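Local coordinates for protein siroheme decarboxylase (Hydrogenobacter thermophilus, PDB 4CH7) that catalyses the decarboxylation of siroheme to didecarboxysiroheme, a step in the biosynthesis of heme d1, at residues F84-P89 with E311-R316; S92-R97 with L103-A108. All coordinates share one frame; numbering follows the deposited sequence.

How the contacts relate
Both contacts belong to the eight-stranded antiparallel barrel that two AsnC-like ligand-binding domains of this one chain build together. Their centres lie about 7 Å apart. Along the sequence, helix 75-87 runs into strand 91-97, which turns back as strand 103-109; strand 303-314 comes far later, so contact 2 falls within the length of chain whose ends contact 1 brings together. Contact 2 is a beta hairpin of the first domain. Contact 1 joins the end of that domain's helix 75-87 to strand 303-314 of the second domain. Strand 91-97 has 103-109 as one neighbour in the sheet and 303-314 as the other, so the two contacts meet where the domains join, next to His-93, inferred to be an active-site residue.

Contact 1 of 2, residues F84-P89 with E311-R316; sequences FVNACP and EFKKVR
The side-chain amide of Asn-86 and the ring of Phe-312 stand at 42° to each other, but the amide touches Phe-312 mainly short of its ring: ND2 of Asn-86 lies 3.5 Å from CB of Phe-312. Here the C-terminal end of helix 75-87 meets a classic beta bulge in the alpha/beta barrel built by the AsnC-like ligand-binding domains, Phe-312 and Lys-313 of strand 303-314 being set opposite the single Asn-94 of strand 91-97. OD1 of Asn-86 accepts a hydrogen bond from ND2 of Asn-94, which ties helix to sheet. A leucine at Asn-86 would probably leave ND2 of Asn-94 without this acceptor and remove the amide that packs on CB of Phe-312 and CB of Lys-313. Lys-313 has CG anti to its backbone N (chi1 -171°) and a fully extended chain beyond, carrying its ammonium to the last turn of the helix, where the carbonyls would suit a positive charge. There NZ of Lys-313 donates to the backbone O of Asn-86, the modelled 2.5 Å being doubtful as an exact length, and weakly to Val-91 O. Asn-86 and Lys-313 run past each other in opposite directions, OD1 of the asparagine coming within 3.2 Å of CB of the lysine.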
ATOM      1  N   PHE A  84       6.246  12.947  14.489  1.00 58.26           N
ATOM      2  CA  PHE A  84       4.921  13.546  14.359  1.00 60.31           C
ATOM      3  C   PHE A  84       4.148  12.854  13.240  1.00 58.82           C
ATOM      4  O   PHE A  84       2.972  12.523  13.395  1.00 57.63           O
ATOM      5  CB  PHE A  84       5.027  15.045  14.070  1.00 56.83           C
ATOM      6  CG  PHE A  84       3.709  15.690  13.743  1.00 59.77           C
ATOM      7  CD1 PHE A  84       2.847  16.087  14.756  1.00 57.78           C
ATOM      8  CD2 PHE A  84       3.328  15.894  12.424  1.00 60.27           C
ATOM      9  CE1 PHE A  84       1.627  16.679  14.461  1.00 61.03           C
ATOM     10  CE2 PHE A  84       2.111  16.486  12.119  1.00 59.31           C
ATOM     11  CZ  PHE A  84       1.259  16.878  13.139  1.00 57.16           C
ATOM     12  N   VAL A  85       4.824  12.646  12.113  1.00 59.28           N
ATOM     13  CA  VAL A  85       4.231  11.984  10.954  1.00 66.11           C
ATOM     14  C   VAL A  85       3.777  10.563  11.290  1.00 62.92           C
ATOM     15  O   VAL A  85       2.656  10.165  10.958  1.00 64.44           O
ATOM     16  CB  VAL A  85       5.220  11.942   9.773  1.00 57.62           C
ATOM     17  CG1 VAL A  85       4.655  11.118   8.630  1.00 59.16           C
ATOM     18  CG2 VAL A  85       5.545  13.347   9.302  1.00 57.78           C
ATOM     19  N   ASN A  86       4.653   9.811  11.954  1.00 64.81           N
ATOM     20  CA  ASN A  86       4.364   8.435  12.349  1.00 63.40           C
ATOM     21  C   ASN A  86       3.110   8.316  13.212  1.00 64.97           C
ATOM     22  O   ASN A  86       2.410   7.308  13.166  1.00 71.93           O
ATOM     23  CB  ASN A  86       5.561   7.834  13.092  1.00 71.99           C
ATOM     24  CG  ASN A  86       6.823   7.812  12.249  1.00 68.89           C
ATOM     25  OD1 ASN A  86       6.769   7.650  11.032  1.00 61.04           O
ATOM     26  ND2 ASN A  86       7.971   7.972  12.897  1.00 72.87           N
ATOM     27  N   ALA A  87       2.837   9.354  13.998  1.00 67.19           N
ATOM     28  CA  ALA A  87       1.659   9.388  14.860  1.00 77.49           C
ATOM     29  C   ALA A  87       0.355   9.299  14.068  1.00 65.40           C
ATOM     30  O   ALA A  87      -0.642   8.767  14.560  1.00 68.81           O
ATOM     31  CB  ALA A  87       1.671  10.641  15.723  1.00 73.66           C
ATOM     32  N   CYS A  88       0.366   9.822  12.846  1.00 61.81           N
ATOM     33  CA  CYS A  88      -0.814   9.763  11.991  1.00 67.85           C
ATOM     34  C   CYS A  88      -1.132   8.331  11.581  1.00 61.94           C
ATOM     35  O   CYS A  88      -0.296   7.651  10.983  1.00 65.32           O
ATOM     36  CB  CYS A  88      -0.632  10.632  10.749  1.00 62.89           C
ATOM     37  SG  CYS A  88      -2.060  10.629   9.647  1.00 57.62           S
ATOM     38  N   PRO A  89      -2.350   7.870  11.906  1.00 61.64           N
ATOM     39  CA  PRO A  89      -2.824   6.519  11.591  1.00 58.84           C
ATOM     40  C   PRO A  89      -2.971   6.311  10.089  1.00 63.53           C
ATOM     41  O   PRO A  89      -3.057   5.169   9.639  1.00 65.71           O
ATOM     42  CB  PRO A  89      -4.203   6.467  12.261  1.00 64.61           C
ATOM     43  CG  PRO A  89      -4.172   7.552  13.310  1.00 67.27           C
ATOM     44  CD  PRO A  89      -3.337   8.631  12.691  1.00 64.71           C
ATOM     45  N   GLU A 311      14.182   4.494   7.846  1.00 66.72           N
ATOM     46  CA  GLU A 311      12.794   4.042   7.819  1.00 68.93           C
ATOM     47  C   GLU A 311      12.149   4.306   9.175  1.00 75.42           C
ATOM     48  O   GLU A 311      12.423   3.605  10.151  1.00 69.59           O
ATOM     49  CB  GLU A 311      12.696   2.555   7.467  1.00 74.88           C
ATOM     50  CG  GLU A 311      11.263   2.028   7.410  1.00 77.43           C
ATOM     51  CD  GLU A 311      11.158   0.689   6.704  1.00 82.70           C
ATOM     52  OE1 GLU A 311      11.920  -0.235   7.055  1.00 76.93           O
ATOM     53  OE2 GLU A 311      10.316   0.567   5.791  1.00 83.35           O
ATOM     54  N   PHE A 312      11.299   5.325   9.229  1.00 61.31           N
ATOM     55  CA  PHE A 312      10.654   5.714  10.475  1.00 62.23           C
ATOM     56  C   PHE A 312       9.421   4.875  10.752  1.00 61.94           C
ATOM     57  O   PHE A 312       9.003   4.729  11.903  1.00 72.07           O
ATOM     58  CB  PHE A 312      10.264   7.190  10.430  1.00 63.92           C
ATOM     59  CG  PHE A 312      11.435   8.119  10.348  1.00 64.13           C
ATOM     60  CD1 PHE A 312      12.270   8.293  11.441  1.00 71.83           C
ATOM     61  CD2 PHE A 312      11.700   8.823   9.183  1.00 63.67           C
ATOM     62  CE1 PHE A 312      13.353   9.147  11.376  1.00 75.50           C
ATOM     63  CE2 PHE A 312      12.780   9.681   9.109  1.00 61.38           C
ATOM     64  CZ  PHE A 312      13.610   9.839  10.208  1.00 72.43           C
ATOM     65  N   LYS A 313       8.843   4.320   9.692  1.00 61.83           N
ATOM     66  CA  LYS A 313       7.579   3.614   9.809  1.00 65.86           C
ATOM     67  C   LYS A 313       7.278   2.798   8.561  1.00 61.16           C
ATOM     68  O   LYS A 313       7.384   3.296   7.437  1.00 59.07           O
ATOM     69  CB  LYS A 313       6.453   4.618  10.056  1.00 62.02           C
ATOM     70  CG  LYS A 313       5.111   4.001  10.407  1.00 68.92           C
ATOM     71  CD  LYS A 313       4.102   5.094  10.709  1.00 66.17           C
ATOM     72  CE  LYS A 313       2.784   4.517  11.179  1.00 70.90           C
ATOM     73  NZ  LYS A 313       1.806   5.592  11.492  1.00 63.65           N
ATOM     74  N   LYS A 314       6.913   1.539   8.766  1.00 70.39           N
ATOM     75  CA  LYS A 314       6.404   0.704   7.690  1.00 71.64           C
ATOM     76  C   LYS A 314       5.349  -0.230   8.252  1.00 76.37           C
ATOM     77  O   LYS A 314       5.627  -1.386   8.571  1.00 78.32           O
ATOM     78  CB  LYS A 314       7.516  -0.105   7.026  1.00 68.12           C
ATOM     79  CG  LYS A 314       7.049  -0.862   5.791  1.00 77.23           C
ATOM     80  CD  LYS A 314       8.112  -1.808   5.273  1.00 74.47           C
ATOM     81  CE  LYS A 314       7.803  -2.236   3.848  1.00 78.10           C
ATOM     82  NZ  LYS A 314       6.410  -2.734   3.693  1.00 67.96           N
ATOM     83  N   VAL A 315       4.139   0.294   8.395  1.00 76.72           N
ATOM     84  CA  VAL A 315       3.000  -0.509   8.792  1.00 74.04           C
ATOM     85  C   VAL A 315       2.013  -0.441   7.644  1.00 78.95           C
ATOM     86  O   VAL A 315       2.224   0.302   6.686  1.00 84.40           O
ATOM     87  CB  VAL A 315       2.336   0.052  10.062  1.00 72.11           C
ATOM     88  CG1 VAL A 315       3.373   0.272  11.148  1.00 76.26           C
ATOM     89  CG2 VAL A 315       1.621   1.358   9.755  1.00 81.16           C
ATOM     90  N   ARG A 316       0.945  -1.221   7.724  1.00 77.43           N
ATOM     91  CA  ARG A 316      -0.165  -1.015   6.813  1.00 75.65           C
ATOM     92  C   ARG A 316      -1.372  -0.554   7.606  1.00 71.45           C
ATOM     93  O   ARG A 316      -1.652  -1.058   8.696  1.00 78.66           O
ATOM     94  CB  ARG A 316      -0.482  -2.269   6.007  1.00 77.82           C
ATOM     95  CG  ARG A 316      -0.838  -3.466   6.846  1.00 80.50           C
ATOM     96  CD  ARG A 316      -1.346  -4.591   5.979  1.00 89.30           C
ATOM     97  NE  ARG A 316      -0.974  -5.880   6.540  1.00 97.60           N
ATOM     98  CZ  ARG A 316      -1.506  -7.037   6.167  1.00 97.97           C
ATOM     99  NH1 ARG A 316      -2.448  -7.072   5.235  1.00 94.60           N
ATOM    100  NH2 ARG A 316      -1.095  -8.157   6.736  1.00 92.41           N
TER

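Contact 2 of 2, residues S92-R97 with L103-A108; sequences SHNYER and LWFTLA
Tyr-95 and Trp-104 form a hydrogen-bonded pair in the antiparallel beta hairpin of strands 92-97 and 103-108: N of Tyr-95 reaches O of Trp-104 at 2.7 Å, and N of Trp-104 returns to O of Tyr-95 in a straighter bond, 166° at the hydrogen. Away from the turn, N of Thr-106 binds O of His-93 at 2.9 Å, and O of Thr-106 takes the N-H of Ser-92 at 3.0 Å. Between these bonds Asn-94 and Phe-105 make a non-hydrogen-bonded pair; Glu-96 and Leu-103 make another beyond Tyr-95 and Trp-104, toward the turn. The side chains of both pairs share a face turned to helix 75-87. On this face CG of Asn-94 stands anti to the backbone N (chi1 -172°), a turn that brings OD1 of Asn-94 to 3.4 Å from CD1 of Leu-103 and also against CB of Phe-105, its ND2 being bonded to Asn-86. Glu-96 forms a salt bridge with Arg-75, and the ring of Phe-105 meets that of Phe-71 edge-to-face. On the opposite face, where Tyr-95 and Trp-104 point, Arg-97 lies against Trp-104 at about a right angle. CD of Arg-97 packs 3.8 Å from CG of Trp-104, while CB of the tryptophan sits at the guanidinium edge, the guanidinium and indole planes being 79° apart. NH1 of Arg-97 bonds to O of Leu-306, whereas its buried NE finds no partner in the model. At the far end OG of Ser-92 rests 3.3 Å from CB of Thr-106. OG1 of Thr-106 lies at the edge of the His-93 ring, near its plane, 4.2 Å from CD2 of His-93. The bond to Thr-106 holds the carbonyl of His-93, inferred to be an active-site residue, in the sheet and probably steadies the backbone that carries its imidazole.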
ATOM      1  N   SER A  92       1.336   5.250   6.173  1.00 62.28           N
ATOM      2  CA  SER A  92       1.745   3.849   6.079  1.00 58.75           C
ATOM      3  C   SER A  92       3.264   3.701   6.088  1.00 63.25           C
ATOM      4  O   SER A  92       3.825   2.995   6.928  1.00 68.54           O
ATOM      5  CB  SER A  92       1.167   3.210   4.816  1.00 50.29           C
ATOM      6  OG  SER A  92       1.591   3.900   3.654  1.00 56.32           O
ATOM      7  N   HIS A  93       3.923   4.370   5.148  1.00 58.32           N
ATOM      8  CA  HIS A  93       5.376   4.367   5.094  1.00 61.59           C
ATOM      9  C   HIS A  93       5.893   5.769   5.360  1.00 64.77           C
ATOM     10  O   HIS A  93       5.267   6.747   4.956  1.00 57.99           O
ATOM     11  CB  HIS A  93       5.858   3.888   3.725  1.00 65.36           C
ATOM     12  CG  HIS A  93       5.238   2.600   3.286  1.00 70.06           C
ATOM     13  ND1 HIS A  93       5.723   1.370   3.674  1.00 72.80           N
ATOM     14  CD2 HIS A  93       4.169   2.350   2.493  1.00 74.70           C
ATOM     15  CE1 HIS A  93       4.978   0.418   3.140  1.00 73.43           C
ATOM     16  NE2 HIS A  93       4.031   0.984   2.418  1.00 77.01           N
ATOM     17  N   ASN A  94       7.026   5.867   6.050  1.00 56.62           N
ATOM     18  CA  ASN A  94       7.693   7.151   6.247  1.00 55.32           C
ATOM     19  C   ASN A  94       9.199   6.974   6.111  1.00 62.18           C
ATOM     20  O   ASN A  94       9.787   6.099   6.748  1.00 60.61           O
ATOM     21  CB  ASN A  94       7.346   7.756   7.610  1.00 54.76           C
ATOM     22  CG  ASN A  94       7.872   9.177   7.773  1.00 58.36           C
ATOM     23  OD1 ASN A  94       8.251   9.827   6.800  1.00 63.01           O
ATOM     24  ND2 ASN A  94       7.888   9.664   9.006  1.00 56.53           N
ATOM     25  N   TYR A  95       9.820   7.806   5.283  1.00 58.65           N
ATOM     26  CA  TYR A  95      11.232   7.644   4.980  1.00 63.55           C
ATOM     27  C   TYR A  95      11.990   8.960   4.976  1.00 61.06           C
ATOM     28  O   TYR A  95      11.453  10.003   4.594  1.00 51.85           O
ATOM     29  CB  TYR A  95      11.402   6.955   3.623  1.00 63.79           C
ATOM     30  CG  TYR A  95      11.017   5.498   3.627  1.00 67.28           C
ATOM     31  CD1 TYR A  95      11.887   4.538   4.118  1.00 74.29           C
ATOM     32  CD2 TYR A  95       9.788   5.078   3.136  1.00 62.66           C
ATOM     33  CE1 TYR A  95      11.547   3.205   4.129  1.00 72.11           C
ATOM     34  CE2 TYR A  95       9.437   3.741   3.142  1.00 71.57           C
ATOM     35  CZ  TYR A  95      10.321   2.809   3.641  1.00 78.87           C
ATOM     36  OH  TYR A  95       9.984   1.475   3.653  1.00 79.06           O
ATOM     37  N   GLU A  96      13.241   8.902   5.416  1.00 52.61           N
ATOM     38  CA  GLU A  96      14.172   9.990   5.171  1.00 55.79           C
ATOM     39  C   GLU A  96      14.882   9.684   3.865  1.00 55.26           C
ATOM     40  O   GLU A  96      15.407   8.583   3.680  1.00 64.30           O
ATOM     41  CB  GLU A  96      15.189  10.118   6.298  1.00 57.06           C
ATOM     42  CG  GLU A  96      16.282  11.133   6.002  1.00 64.48           C
ATOM     43  CD  GLU A  96      17.302  11.232   7.109  1.00 72.33           C
ATOM     44  OE1 GLU A  96      17.020  10.752   8.224  1.00 71.76           O
ATOM     45  OE2 GLU A  96      18.387  11.793   6.861  1.00 80.57           O
ATOM     46  N   ARG A  97      14.888  10.651   2.954  1.00 51.27           N
ATOM     47  CA  ARG A  97      15.482  10.434   1.643  1.00 53.19           C
ATOM     48  C   ARG A  97      16.497  11.506   1.267  1.00 61.50           C
ATOM     49  O   ARG A  97      16.496  12.604   1.823  1.00 55.71           O
ATOM     50  CB  ARG A  97      14.395  10.308   0.571  1.00 59.11           C
ATOM     51  CG  ARG A  97      13.450   9.139   0.804  1.00 56.72           C
ATOM     52  CD  ARG A  97      12.514   8.896  -0.369  1.00 60.33           C
ATOM     53  NE  ARG A  97      11.619   7.772  -0.111  1.00 50.82           N
ATOM     54  CZ  ARG A  97      11.947   6.500  -0.312  1.00 65.81           C
ATOM     55  NH1 ARG A  97      13.150   6.187  -0.774  1.00 54.45           N
ATOM     56  NH2 ARG A  97      11.075   5.537  -0.049  1.00 57.39           N
ATOM     57  N   LEU A 103      11.987  14.285   3.657  1.00 46.33           N
ATOM     58  CA  LEU A 103      11.045  13.415   4.353  1.00 46.82           C
ATOM     59  C   LEU A 103       9.875  13.039   3.450  1.00 54.70           C
ATOM     60  O   LEU A 103       9.083  13.895   3.056  1.00 50.21           O
ATOM     61  CB  LEU A 103      10.539  14.065   5.644  1.00 52.53           C
ATOM     62  CG  LEU A 103       9.775  13.112   6.563  1.00 50.34           C
ATOM     63  CD1 LEU A 103      10.728  12.087   7.160  1.00 57.67           C
ATOM     64  CD2 LEU A 103       9.036  13.857   7.653  1.00 52.78           C
ATOM     65  N   TRP A 104       9.772  11.751   3.133  1.00 59.16           N
ATOM     66  CA  TRP A 104       8.724  11.252   2.254  1.00 54.54           C
ATOM     67  C   TRP A 104       7.862  10.220   2.961  1.00 57.25           C
ATOM     68  O   TRP A 104       8.372   9.222   3.478  1.00 50.34           O
ATOM     69  CB  TRP A 104       9.343  10.625   1.009  1.00 54.57           C
ATOM     70  CG  TRP A 104       9.947  11.627   0.081  1.00 51.87           C
ATOM     71  CD1 TRP A 104      11.095  12.336   0.271  1.00 52.70           C
ATOM     72  CD2 TRP A 104       9.434  12.027  -1.196  1.00 44.39           C
ATOM     73  NE1 TRP A 104      11.325  13.159  -0.808  1.00 49.45           N
ATOM     74  CE2 TRP A 104      10.318  12.985  -1.722  1.00 46.24           C
ATOM     75  CE3 TRP A 104       8.310  11.666  -1.944  1.00 43.75           C
ATOM     76  CZ2 TRP A 104      10.110  13.591  -2.969  1.00 42.07           C
ATOM     77  CZ3 TRP A 104       8.106  12.265  -3.176  1.00 45.81           C
ATOM     78  CH2 TRP A 104       9.000  13.213  -3.677  1.00 40.32           C
ATOM     79  N   PHE A 105       6.556  10.460   2.983  1.00 52.49           N
ATOM     80  CA  PHE A 105       5.635   9.487   3.548  1.00 46.74           C
ATOM     81  C   PHE A 105       4.390   9.291   2.693  1.00 51.08           C
ATOM     82  O   PHE A 105       4.008  10.161   1.905  1.00 53.06           O
ATOM     83  CB  PHE A 105       5.270   9.831   4.999  1.00 49.72           C
ATOM     84  CG  PHE A 105       4.601  11.162   5.169  1.00 49.97           C
ATOM     85  CD1 PHE A 105       5.356  12.319   5.306  1.00 50.04           C
ATOM     86  CD2 PHE A 105       3.218  11.252   5.228  1.00 55.62           C
ATOM     87  CE1 PHE A 105       4.742  13.548   5.475  1.00 55.61           C
ATOM     88  CE2 PHE A 105       2.595  12.474   5.399  1.00 52.09           C
ATOM     89  CZ  PHE A 105       3.358  13.625   5.525  1.00 52.86           C
ATOM     90  N   THR A 106       3.777   8.123   2.840  1.00 50.43           N
ATOM     91  CA  THR A 106       2.528   7.824   2.160  1.00 51.33           C
ATOM     92  C   THR A 106       1.375   8.110   3.108  1.00 55.16           C
ATOM     93  O   THR A 106       1.318   7.561   4.210  1.00 53.04           O
ATOM     94  CB  THR A 106       2.469   6.359   1.700  1.00 49.15           C
ATOM     95  OG1 THR A 106       3.504   6.117   0.738  1.00 55.85           O
ATOM     96  CG2 THR A 106       1.114   6.050   1.076  1.00 62.80           C
ATOM     97  N   LEU A 107       0.470   8.988   2.686  1.00 49.92           N
ATOM     98  CA  LEU A 107      -0.682   9.342   3.503  1.00 46.81           C
ATOM     99  C   LEU A 107      -1.964   8.845   2.863  1.00 48.21           C
ATOM    100  O   LEU A 107      -2.183   9.046   1.669  1.00 52.10           O
ATOM    101  CB  LEU A 107      -0.761  10.857   3.703  1.00 49.55           C
ATOM    102  CG  LEU A 107      -2.004  11.390   4.421  1.00 53.07           C
ATOM    103  CD1 LEU A 107      -2.099  10.813   5.822  1.00 53.99           C
ATOM    104  CD2 LEU A 107      -1.993  12.906   4.468  1.00 43.63           C
ATOM    105  N   ALA A 108      -2.801   8.186   3.658  1.00 45.73           N
ATOM    106  CA  ALA A 108      -4.127   7.777   3.208  1.00 49.67           C
ATOM    107  C   ALA A 108      -5.174   8.377   4.136  1.00 51.66           C
ATOM    108  O   ALA A 108      -5.088   8.223   5.355  1.00 50.19           O
ATOM    109  CB  ALA A 108      -4.241   6.266   3.190  1.00 47.98           C
TER